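Local structure of conserved domain protein (Streptococcus pneumoniae, 2FI0) at residues L26-E31 / N73-I78. The protein is of unknown function, a small, mainly helical protein of Streptococcus pneumoniae that carries a DUF1858 domain. Sequence-based numbering, arbitrary orientation.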
loop_
_atom_site.group_PDB
_atom_site.type_symbol
_atom_site.label_atom_id
_atom_site.label_comp_id
_atom_site.label_asym_id
_atom_site.label_seq_id
_atom_site.Cartn_x
_atom_site.Cartn_y
_atom_site.Cartn_z
ATOM N N LEU A 26 3.456 5.018 -4.401
ATOM C CA LEU A 26 4.528 4.024 -4.570
ATOM C C LEU A 26 5.807 4.408 -3.808
ATOM O O LEU A 26 6.409 3.573 -3.139
ATOM C CB LEU A 26 4.839 3.795 -6.057
ATOM C CG LEU A 26 5.890 2.729 -6.395
ATOM C CD1 LEU A 26 5.506 1.378 -5.798
ATOM C CD2 LEU A 26 6.085 2.623 -7.898
ATOM N N GLU A 27 6.192 5.677 -3.893
ATOM C CA GLU A 27 7.370 6.208 -3.194
ATOM C C GLU A 27 7.296 5.993 -1.671
ATOM O O GLU A 27 8.325 5.826 -0.998
ATOM C CB GLU A 27 7.497 7.702 -3.492
ATOM C CG GLU A 27 8.672 8.400 -2.814
ATOM C CD GLU A 27 8.705 9.903 -3.081
ATOM O OE1 GLU A 27 7.626 10.543 -3.063
ATOM O OE2 GLU A 27 9.817 10.440 -3.295
ATOM N N ILE A 28 6.076 6.007 -1.139
ATOM C CA ILE A 28 5.859 5.756 0.272
ATOM C C ILE A 28 5.974 4.268 0.568
ATOM O O ILE A 28 6.664 3.880 1.501
ATOM C CB ILE A 28 4.481 6.278 0.731
ATOM C CG1 ILE A 28 4.424 7.803 0.568
ATOM C CG2 ILE A 28 4.239 5.878 2.178
ATOM C CD1 ILE A 28 3.030 8.374 0.578
ATOM N N LEU A 29 5.300 3.449 -0.233
ATOM C CA LEU A 29 5.262 2.001 -0.018
ATOM C C LEU A 29 6.643 1.331 -0.070
ATOM O O LEU A 29 6.884 0.386 0.682
ATOM C CB LEU A 29 4.319 1.328 -1.028
ATOM C CG LEU A 29 2.839 1.744 -0.948
ATOM C CD1 LEU A 29 2.008 0.911 -1.941
ATOM C CD2 LEU A 29 2.275 1.617 0.455
ATOM N N VAL A 30 7.543 1.816 -0.934
ATOM C CA VAL A 30 8.878 1.213 -1.046
ATOM C C VAL A 30 9.726 1.456 0.198
ATOM O O VAL A 30 10.691 0.729 0.451
ATOM C CB VAL A 30 9.671 1.676 -2.327
ATOM C CG1 VAL A 30 8.869 1.385 -3.597
ATOM C CG2 VAL A 30 10.085 3.154 -2.239
ATOM N N GLU A 31 9.362 2.478 0.969
ATOM C CA GLU A 31 9.977 2.726 2.270
ATOM C C GLU A 31 9.288 1.946 3.401
ATOM O O GLU A 31 9.711 2.043 4.545
ATOM C CB GLU A 31 9.965 4.228 2.584
ATOM C CG GLU A 31 10.789 5.078 1.617
ATOM C CD GLU A 31 12.279 4.739 1.649
ATOM O OE1 GLU A 31 12.943 4.780 0.582
ATOM O OE2 GLU A 31 12.794 4.419 2.743
ATOM N N ASN A 73 1.018 11.245 5.195
ATOM C CA ASN A 73 1.244 11.713 3.834
ATOM C C ASN A 73 -0.062 12.060 3.095
ATOM O O ASN A 73 -0.075 12.220 1.878
ATOM C CB ASN A 73 2.062 10.676 3.073
ATOM C CG ASN A 73 3.517 10.640 3.518
ATOM O OD1 ASN A 73 4.330 11.477 3.098
ATOM N ND2 ASN A 73 3.857 9.670 4.375
ATOM N N GLY A 74 -1.159 12.172 3.831
ATOM C CA GLY A 74 -2.405 12.710 3.284
ATOM C C GLY A 74 -3.510 11.712 2.963
ATOM O O GLY A 74 -4.576 12.101 2.469
ATOM N N TYR A 75 -3.290 10.440 3.258
ATOM C CA TYR A 75 -4.247 9.412 2.886
ATOM C C TYR A 75 -5.178 9.047 4.030
ATOM O O TYR A 75 -4.821 9.146 5.192
ATOM C CB TYR A 75 -3.522 8.177 2.362
ATOM C CG TYR A 75 -2.708 8.460 1.122
ATOM C CD1 TYR A 75 -3.290 8.390 -0.143
ATOM C CD2 TYR A 75 -1.370 8.810 1.210
ATOM C CE1 TYR A 75 -2.554 8.658 -1.284
ATOM C CE2 TYR A 75 -0.628 9.092 0.083
ATOM C CZ TYR A 75 -1.222 9.015 -1.165
ATOM O OH TYR A 75 -0.488 9.270 -2.293
ATOM N N GLU A 76 -6.378 8.624 3.665
ATOM C CA GLU A 76 -7.319 8.009 4.566
ATOM C C GLU A 76 -7.350 6.520 4.296
ATOM O O GLU A 76 -7.526 6.104 3.165
ATOM C CB GLU A 76 -8.704 8.608 4.330
ATOM C CG GLU A 76 -9.556 8.645 5.566
ATOM C CD GLU A 76 -9.011 9.624 6.609
ATOM O OE1 GLU A 76 -8.844 10.827 6.282
ATOM O OE2 GLU A 76 -8.736 9.170 7.734
ATOM N N VAL A 77 -7.207 5.713 5.350
ATOM C CA VAL A 77 -7.060 4.289 5.200
ATOM C C VAL A 77 -8.355 3.548 5.516
ATOM O O VAL A 77 -9.006 3.837 6.498
ATOM C CB VAL A 77 -5.939 3.790 6.100
ATOM C CG1 VAL A 77 -5.786 2.283 5.973
ATOM C CG2 VAL A 77 -4.633 4.506 5.743
ATOM N N ILE A 78 -8.715 2.578 4.681
ATOM C CA ILE A 78 -9.887 1.744 4.934
ATOM C C ILE A 78 -9.505 0.285 4.769
ATOM O O ILE A 78 -8.391 -0.011 4.368
ATOM C CB ILE A 78 -11.092 2.123 4.015
ATOM C CG1 ILE A 78 -10.794 1.850 2.536
ATOM C CG2 ILE A 78 -11.469 3.602 4.207
ATOM C CD1 ILE A 78 -12.003 2.058 1.638
#
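Ile-28 reaches from helix 26-29 to Asn-73 and Tyr-75, which flank Gly-74 just beyond the end of helix 63-72. Its CB points toward that turn. CG1 stands beside the backbone N and anti to the carbonyl carbon (chi1 -63°), and passes 4.2 Å from Asn-73 CG. The chain runs on nearly extended (chi2 162°), carrying the terminal methyl up against both partners: CD1 lies 3.5 Å from Asn-73 CB and, approaching the ring obliquely, 3.8 Å from Tyr-75 CE2. Isoleucine suits because its longer CG1-CD1 arm reaches two partners, by van der Waals forces alone.

Asn-73 comes from the opposite direction and offers its CB methylene to the methyl, while its ND2 is hydrogen-bonded to Thr-69 O in the helix's last turn. Tyr-75 presents an apolar ring carbon, CE2, to Ile-28, with its hydroxyl hydrogen-bonded to Glu-24. Gly-74, at positive phi (104°), is the C-prime residue of a Schellman motif, which ends helix 63-72; a CB here would press on Asn-73 O, so glycine suits.

Ile-28 also touches Thr-69, so helix 26-29 leans on the C-terminal end of helix 63-72, before strand 76-78, which pairs in parallel with strand 8-10.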